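Local atomic coordinates of aminomethyltransferase (Bartonella henselae, PDB entry 3GIR), a protein that belongs to the aminomethyltransferase family and joins a folate-binding domain to a C-terminal barrel domain of the T-protein kind. Residues A74-F79 with S241-V246; A176-Q181 with G214-D219. One frame throughout, in Å; residues are numbered along the deposited sequence.

In the fold
Both interactions belong to the folate-binding domain and meet in one mixed sheet. Strand 76-80 has strand 243-245 on one side and strand 173-178 on the other. Interaction 1 is the buried contact, though its centre is about 19 Å from the chain centre. It pairs two parallel strands, seals them with apolar side chains and has a sodium ion at its margin. Interaction 2 is partly buried, about 12 Å from the chain centre. It ties the end of strand 173-178 to loop 214-219, mainly through polar groups. The two contacts touch: His75 ND1 lies 2.7 Å from Gln181 OE1, and Gly77 N lies 2.8 Å from Gln178 O.

Interaction 1 of 2, residues A74-F79 with S241-V246; sequences AHAGLF and SRVEWV. With NA (sodium ion), chain B.
Leu78 and Trp245 lie side by side on one face of a parallel strand pair. Strand 243-245 forms an edge of the mixed sheet in the folate-binding domain. The tight part is at the C-terminal end. Leu78 N gives a nearly straight 2.9 Å hydrogen bond to Glu244 O, and Val246 N gives another to Leu78 O. Leu78 CD2 sits over a face of the Trp245 six-membered ring, 3.8 Å from its centroid, in a CH-pi contact. Trp245 also meets the ring of Tyr61, with nearly parallel planes. Phe79 has CG anti to its carbonyl carbon (chi1 -55°), which turns the ring back beside Val246. Val246 CB lies over that ring, and its CG1 approaches Phe79 CE1 to 3.3 Å.

The other end is looser. The bonds from Ala76 N to Arg242 O and from Glu244 N to Ala76 O are weak. The Arg242 guanidinium leads away from strand 76-79, to salt bridges with Asp240 and Asp188. Here the margin is wet and holds a sodium ion. Val243 O binds it at 2.4 Å, together with Leu238 O, Asp240 O and three waters. One of these waters donates to Ser241 O at 2.9 Å and to Glu244 OE2 at 2.8 Å.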
ATOM      1  N   ALA A  74       7.146  16.666  -7.538  1.00 19.46           N
ATOM      2  CA  ALA A  74       7.941  17.926  -7.591  1.00 21.81           C
ATOM      3  C   ALA A  74       8.029  18.683  -6.273  1.00 21.01           C
ATOM      4  O   ALA A  74       8.986  19.475  -6.071  1.00 21.86           O
ATOM      5  CB  ALA A  74       7.379  18.808  -8.704  1.00 22.46           C
ATOM      6  N   HIS A  75       7.069  18.451  -5.361  1.00 19.44           N
ATOM      7  CA  HIS A  75       6.832  19.304  -4.211  1.00 18.15           C
ATOM      8  C   HIS A  75       6.436  18.441  -3.000  1.00 17.56           C
ATOM      9  O   HIS A  75       7.184  17.569  -2.610  1.00 18.96           O
ATOM     10  CB  HIS A  75       5.796  20.418  -4.524  1.00 16.31           C
ATOM     11  CG  HIS A  75       6.253  21.369  -5.577  1.00 19.81           C
ATOM     12  ND1 HIS A  75       7.343  22.213  -5.399  1.00 24.14           N
ATOM     13  CD2 HIS A  75       5.825  21.550  -6.848  1.00 24.14           C
ATOM     14  CE1 HIS A  75       7.557  22.867  -6.531  1.00 26.50           C
ATOM     15  NE2 HIS A  75       6.658  22.481  -7.429  1.00 27.95           N
ATOM     16  N   ALA A  76       5.235  18.642  -2.450  1.00 18.70           N
ATOM     17  CA  ALA A  76       4.756  17.815  -1.344  1.00 17.08           C
ATOM     18  C   ALA A  76       3.232  17.692  -1.481  1.00 16.20           C
ATOM     19  O   ALA A  76       2.512  18.684  -1.617  1.00 17.78           O
ATOM     20  CB  ALA A  76       5.118  18.446  -0.009  1.00 17.65           C
ATOM     21  N   GLY A  77       2.754  16.455  -1.533  1.00 16.25           N
ATOM     22  CA  GLY A  77       1.335  16.176  -1.612  1.00 14.74           C
ATOM     23  C   GLY A  77       0.843  15.669  -0.274  1.00 14.88           C
ATOM     24  O   GLY A  77       1.512  14.911   0.404  1.00 15.76           O
ATOM     25  N   LEU A  78      -0.325  16.131   0.104  1.00 14.57           N
ATOM     26  CA  LEU A  78      -0.992  15.743   1.345  1.00 15.36           C
ATOM     27  C   LEU A  78      -2.190  14.858   0.970  1.00 15.21           C
ATOM     28  O   LEU A  78      -3.061  15.222   0.173  1.00 15.62           O
ATOM     29  CB  LEU A  78      -1.500  16.986   2.118  1.00 16.79           C
ATOM     30  CG  LEU A  78      -2.047  16.691   3.526  1.00 16.54           C
ATOM     31  CD1 LEU A  78      -0.958  16.117   4.499  1.00 17.02           C
ATOM     32  CD2 LEU A  78      -2.708  18.035   4.086  1.00 16.41           C
ATOM     33  N   PHE A  79      -2.229  13.676   1.557  1.00 15.02           N
ATOM     34  CA  PHE A  79      -3.237  12.666   1.290  1.00 14.35           C
ATOM     35  C   PHE A  79      -3.958  12.330   2.587  1.00 15.13           C
ATOM     36  O   PHE A  79      -3.329  11.976   3.578  1.00 15.74           O
ATOM     37  CB  PHE A  79      -2.618  11.356   0.762  1.00 14.98           C
ATOM     38  CG  PHE A  79      -1.744  11.478  -0.457  1.00 15.71           C
ATOM     39  CD1 PHE A  79      -2.141  10.935  -1.670  1.00 15.99           C
ATOM     40  CD2 PHE A  79      -0.493  12.085  -0.367  1.00 14.73           C
ATOM     41  CE1 PHE A  79      -1.313  11.023  -2.791  1.00 15.62           C
ATOM     42  CE2 PHE A  79       0.282  12.199  -1.504  1.00 15.57           C
ATOM     43  CZ  PHE A  79      -0.143  11.680  -2.701  1.00 16.24           C
ATOM     44  N   SER A 241       3.090  26.663   1.241  1.00 22.05           N
ATOM     45  CA  SER A 241       2.863  26.878  -0.187  1.00 22.20           C
ATOM     46  C   SER A 241       3.359  25.691  -1.061  1.00 20.97           C
ATOM     47  O   SER A 241       2.998  25.603  -2.223  1.00 22.18           O
ATOM     48  CB  SER A 241       3.527  28.206  -0.622  1.00 23.73           C
ATOM     49  OG  SER A 241       4.935  28.018  -0.502  1.00 25.03           O
ATOM     50  N   ARG A 242       4.133  24.789  -0.484  1.00 19.86           N
ATOM     51  CA  ARG A 242       4.636  23.599  -1.196  1.00 19.49           C
ATOM     52  C   ARG A 242       3.594  22.433  -1.187  1.00 19.68           C
ATOM     53  O   ARG A 242       3.843  21.467  -1.904  1.00 19.67           O
ATOM     54  CB  ARG A 242       5.942  23.116  -0.651  1.00 21.22           C
ATOM     55  CG  ARG A 242       7.045  24.197  -0.785  1.00 20.11           C
ATOM     56  CD  ARG A 242       8.207  23.908   0.038  1.00 21.75           C
ATOM     57  NE  ARG A 242       7.934  24.115   1.455  1.00 20.59           N
ATOM     58  CZ  ARG A 242       8.887  24.213   2.391  1.00 22.48           C
ATOM     59  NH1 ARG A 242      10.197  24.044   2.103  1.00 23.90           N
ATOM     60  NH2 ARG A 242       8.520  24.435   3.619  1.00 23.14           N
ATOM     61  N   VAL A 243       2.520  22.582  -0.396  1.00 18.23           N
ATOM     62  CA  VAL A 243       1.603  21.462  -0.112  1.00 17.23           C
ATOM     63  C   VAL A 243       0.251  21.684  -0.796  1.00 18.31           C
ATOM     64  O   VAL A 243      -0.352  22.754  -0.708  1.00 17.96           O
ATOM     65  CB  VAL A 243       1.376  21.327   1.394  1.00 17.30           C
ATOM     66  CG1 VAL A 243       0.460  20.182   1.774  1.00 17.10           C
ATOM     67  CG2 VAL A 243       2.721  21.052   2.110  1.00 18.74           C
ATOM     68  N   GLU A 244      -0.207  20.621  -1.467  1.00 17.41           N
ATOM     69  CA  GLU A 244      -1.585  20.557  -1.944  1.00 17.84           C
ATOM     70  C   GLU A 244      -2.188  19.244  -1.555  1.00 16.51           C
ATOM     71  O   GLU A 244      -1.486  18.240  -1.468  1.00 16.90           O
ATOM     72  CB  GLU A 244      -1.643  20.697  -3.457  1.00 16.89           C
ATOM     73  CG  GLU A 244      -1.015  21.996  -4.027  1.00 18.44           C
ATOM     74  CD  GLU A 244      -1.843  23.270  -3.746  1.00 25.57           C
ATOM     75  OE1 GLU A 244      -2.982  23.213  -3.268  1.00 29.37           O
ATOM     76  OE2 GLU A 244      -1.337  24.395  -3.996  1.00 26.57           O
ATOM     77  N   TRP A 245      -3.503  19.208  -1.425  1.00 17.29           N
ATOM     78  CA  TRP A 245      -4.226  17.941  -1.309  1.00 16.87           C
ATOM     79  C   TRP A 245      -4.162  17.143  -2.637  1.00 16.48           C
ATOM     80  O   TRP A 245      -4.196  17.731  -3.744  1.00 15.84           O
ATOM     81  CB  TRP A 245      -5.697  18.185  -1.101  1.00 17.22           C
ATOM     82  CG  TRP A 245      -6.181  18.584   0.252  1.00 17.33           C
ATOM     83  CD1 TRP A 245      -6.848  19.759   0.513  1.00 16.74           C
ATOM     84  CD2 TRP A 245      -6.139  17.856   1.482  1.00 16.52           C
ATOM     85  NE1 TRP A 245      -7.209  19.806   1.815  1.00 18.31           N
ATOM     86  CE2 TRP A 245      -6.796  18.650   2.451  1.00 17.28           C
ATOM     87  CE3 TRP A 245      -5.618  16.637   1.871  1.00 16.46           C
ATOM     88  CZ2 TRP A 245      -6.969  18.235   3.778  1.00 18.67           C
ATOM     89  CZ3 TRP A 245      -5.750  16.243   3.173  1.00 15.58           C
ATOM     90  CH2 TRP A 245      -6.430  17.049   4.136  1.00 17.78           C
ATOM     91  N   VAL A 246      -3.952  15.823  -2.478  1.00 14.02           N
ATOM     92  CA  VAL A 246      -3.911  14.895  -3.589  1.00 13.93           C
ATOM     93  C   VAL A 246      -5.049  13.870  -3.369  1.00 13.52           C
ATOM     94  O   VAL A 246      -5.177  13.294  -2.288  1.00 14.72           O
ATOM     95  CB  VAL A 246      -2.541  14.283  -3.673  1.00 14.38           C
ATOM     96  CG1 VAL A 246      -2.469  13.321  -4.871  1.00 14.65           C
ATOM     97  CG2 VAL A 246      -1.535  15.397  -3.847  1.00 14.35           C
TER
HETATM   98 NA    NA B 373      -0.544  24.885   0.300  1.00 20.80          NA
HETATM   99  O   HOH W   1       0.070  25.715  -1.955  1.00 24.69           O
HETATM  100  O   HOH W   2      -2.727  24.998  -0.636  1.00 30.59           O
HETATM  101  O   HOH W   3      -0.746  27.336   0.774  1.00 25.48           O

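Interaction 2 of 2, residues A176-Q181 with G214-D219; sequences ALQGPQ and GYTGED
The Gln178 side-chain amide and Thr216 meet in the amide plane. Thr216 OG1 donates to a lone pair of Gln178 OE1 at 2.7 Å. No flat group of loop 214-219 stacks on the amide. Gly214 CA instead lies beyond its end, displaced from the plane, 3.6 Å from Gln178 NE2. A water slightly to the other side of the plane also donates to OE1 and bridges it to Glu218 O. NE2 is held by Ser213 O and Phe221 O. The Gln178 chain bends at chi2 (-79°), and its CG packs on Thr216 CG2 at 3.7 Å.

Thr216 places OG1 between its backbone N and carbonyl carbon (chi1 64°). From there OG1 accepts a 3.1 Å hydrogen bond from Glu218 N, which closes an ST turn. The hydroxyl therefore links the loop's own turn to the strand.

Further along, Gly179 N donates to Asp219 O at 2.9 Å, almost straight at 174°. Gly179 has a positive phi, and it leads the chain out of strand 173-178. Glu218 CB rests 3.9 Å from Gly179 CA. The carboxylates turn to other partners: Glu218 to Arg73 and Arg389, Asp219 to Arg212.

The contact thus joins the end of one strand to the loop that leads into its antiparallel neighbour, 220-225. Its chemistry is directional and mostly uncharged. Two bonds on OE1 and two on NE2 define which way round the amide lies. Because the hydroxyl donates on one side and accepts on the other, the amide and the turn are fixed together.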
ATOM      1  N   ALA A 176      -0.842  11.227   4.827  1.00 14.04           N
ATOM      2  CA  ALA A 176       0.450  11.022   4.213  1.00 14.66           C
ATOM      3  C   ALA A 176       0.925  12.341   3.623  1.00 15.45           C
ATOM      4  O   ALA A 176       0.189  13.048   3.013  1.00 15.40           O
ATOM      5  CB  ALA A 176       0.314   9.977   3.081  1.00 15.09           C
ATOM      6  N   LEU A 177       2.220  12.629   3.821  1.00 14.76           N
ATOM      7  CA  LEU A 177       2.854  13.874   3.303  1.00 14.78           C
ATOM      8  C   LEU A 177       4.026  13.349   2.501  1.00 14.57           C
ATOM      9  O   LEU A 177       4.998  12.834   3.048  1.00 16.42           O
ATOM     10  CB  LEU A 177       3.358  14.768   4.410  1.00 15.82           C
ATOM     11  CG  LEU A 177       4.036  16.045   3.944  1.00 17.64           C
ATOM     12  CD1 LEU A 177       2.996  17.025   3.350  1.00 20.20           C
ATOM     13  CD2 LEU A 177       4.711  16.682   5.180  1.00 20.87           C
ATOM     14  N   GLN A 178       3.984  13.489   1.177  1.00 16.02           N
ATOM     15  CA  GLN A 178       4.863  12.757   0.251  1.00 15.48           C
ATOM     16  C   GLN A 178       5.451  13.674  -0.800  1.00 15.47           C
ATOM     17  O   GLN A 178       4.801  14.562  -1.302  1.00 16.15           O
ATOM     18  CB  GLN A 178       4.103  11.662  -0.486  1.00 13.85           C
ATOM     19  CG  GLN A 178       3.413  10.699   0.421  1.00 14.25           C
ATOM     20  CD  GLN A 178       4.372   9.653   0.995  1.00 14.71           C
ATOM     21  OE1 GLN A 178       5.044   8.908   0.231  1.00 16.91           O
ATOM     22  NE2 GLN A 178       4.324   9.484   2.340  1.00 14.97           N
ATOM     23  N   GLY A 179       6.726  13.435  -1.157  1.00 15.94           N
ATOM     24  CA  GLY A 179       7.402  14.186  -2.183  1.00 17.48           C
ATOM     25  C   GLY A 179       8.790  14.699  -1.738  1.00 17.42           C
ATOM     26  O   GLY A 179       9.153  14.631  -0.553  1.00 17.01           O
ATOM     27  N   PRO A 180       9.505  15.296  -2.686  1.00 17.61           N
ATOM     28  CA  PRO A 180      10.839  15.778  -2.368  1.00 20.03           C
ATOM     29  C   PRO A 180      10.912  16.911  -1.423  1.00 19.29           C
ATOM     30  O   PRO A 180      11.994  17.083  -0.814  1.00 21.25           O
ATOM     31  CB  PRO A 180      11.403  16.153  -3.744  1.00 20.43           C
ATOM     32  CG  PRO A 180      10.161  16.462  -4.558  1.00 21.44           C
ATOM     33  CD  PRO A 180       9.217  15.398  -4.112  1.00 19.71           C
ATOM     34  N   GLN A 181       9.816  17.633  -1.224  1.00 19.93           N
ATOM     35  CA  GLN A 181       9.780  18.695  -0.244  1.00 20.15           C
ATOM     36  C   GLN A 181       9.101  18.325   1.064  1.00 19.87           C
ATOM     37  O   GLN A 181       8.940  19.130   1.969  1.00 20.03           O
ATOM     38  CB  GLN A 181       9.268  19.963  -0.839  1.00 20.52           C
ATOM     39  CG  GLN A 181      10.066  20.487  -2.025  1.00 23.67           C
ATOM     40  CD  GLN A 181       9.462  21.729  -2.645  1.00 23.84           C
ATOM     41  OE1 GLN A 181       8.260  21.868  -2.857  1.00 23.43           O
ATOM     42  NE2 GLN A 181      10.348  22.698  -2.953  1.00 33.31           N
ATOM     43  N   GLY A 214       5.489   5.431   2.812  1.00 17.10           N
ATOM     44  CA  GLY A 214       4.324   5.928   2.055  1.00 16.83           C
ATOM     45  C   GLY A 214       3.976   4.967   0.942  1.00 18.08           C
ATOM     46  O   GLY A 214       4.360   3.775   0.984  1.00 17.55           O
ATOM     47  N   TYR A 215       3.310   5.484  -0.066  1.00 16.01           N
ATOM     48  CA  TYR A 215       2.790   4.703  -1.148  1.00 14.88           C
ATOM     49  C   TYR A 215       3.010   5.366  -2.493  1.00 14.80           C
ATOM     50  O   TYR A 215       2.205   5.231  -3.442  1.00 16.55           O
ATOM     51  CB  TYR A 215       1.272   4.497  -0.876  1.00 13.95           C
ATOM     52  CG  TYR A 215       0.576   3.402  -1.568  1.00 15.09           C
ATOM     53  CD1 TYR A 215       1.079   2.123  -1.619  1.00 17.07           C
ATOM     54  CD2 TYR A 215      -0.682   3.616  -2.078  1.00 14.63           C
ATOM     55  CE1 TYR A 215       0.358   1.086  -2.156  1.00 18.50           C
ATOM     56  CE2 TYR A 215      -1.420   2.557  -2.647  1.00 17.18           C
ATOM     57  CZ  TYR A 215      -0.893   1.330  -2.689  1.00 16.74           C
ATOM     58  OH  TYR A 215      -1.718   0.340  -3.251  1.00 21.96           O
ATOM     59  N   THR A 216       4.143   6.076  -2.642  1.00 16.65           N
ATOM     60  CA  THR A 216       4.382   6.953  -3.775  1.00 15.65           C
ATOM     61  C   THR A 216       5.682   6.629  -4.543  1.00 15.90           C
ATOM     62  O   THR A 216       5.860   7.042  -5.674  1.00 18.58           O
ATOM     63  CB  THR A 216       4.370   8.449  -3.376  1.00 15.23           C
ATOM     64  OG1 THR A 216       5.475   8.693  -2.473  1.00 18.87           O
ATOM     65  CG2 THR A 216       2.939   8.916  -2.792  1.00 16.48           C
ATOM     66  N   GLY A 217       6.623   6.003  -3.873  1.00 17.45           N
ATOM     67  CA  GLY A 217       8.008   5.857  -4.399  1.00 18.99           C
ATOM     68  C   GLY A 217       8.855   7.110  -4.193  1.00 19.40           C
ATOM     69  O   GLY A 217      10.031   7.121  -4.576  1.00 21.37           O
ATOM     70  N   GLU A 218       8.303   8.123  -3.535  1.00 17.49           N
ATOM     71  CA  GLU A 218       9.037   9.316  -3.113  1.00 17.96           C
ATOM     72  C   GLU A 218       9.462   9.196  -1.669  1.00 16.30           C
ATOM     73  O   GLU A 218       9.061   8.301  -0.942  1.00 16.26           O
ATOM     74  CB  GLU A 218       8.199  10.570  -3.319  1.00 17.75           C
ATOM     75  CG  GLU A 218       7.711  10.825  -4.723  1.00 19.73           C
ATOM     76  CD  GLU A 218       8.828  11.140  -5.677  1.00 22.97           C
ATOM     77  OE1 GLU A 218       9.843  11.736  -5.248  1.00 22.35           O
ATOM     78  OE2 GLU A 218       8.725  10.764  -6.886  1.00 22.39           O
ATOM     79  N   ASP A 219      10.293  10.154  -1.200  1.00 18.13           N
ATOM     80  CA  ASP A 219      10.425  10.375   0.240  1.00 17.68           C
ATOM     81  C   ASP A 219       9.067  10.801   0.776  1.00 17.63           C
ATOM     82  O   ASP A 219       8.241  11.239   0.028  1.00 17.01           O
ATOM     83  CB  ASP A 219      11.534  11.435   0.525  1.00 19.14           C
ATOM     84  CG  ASP A 219      11.868  11.565   2.002  1.00 18.94           C
ATOM     85  OD1 ASP A 219      11.588  10.662   2.763  1.00 17.78           O
ATOM     86  OD2 ASP A 219      12.390  12.623   2.391  1.00 20.67           O
TER
HETATM   87  O   HOH W   4       7.212   7.449   0.690  1.00 18.89           O
HETATM   88  O   HOH W   5      11.104  14.973   1.379  1.00 19.09           O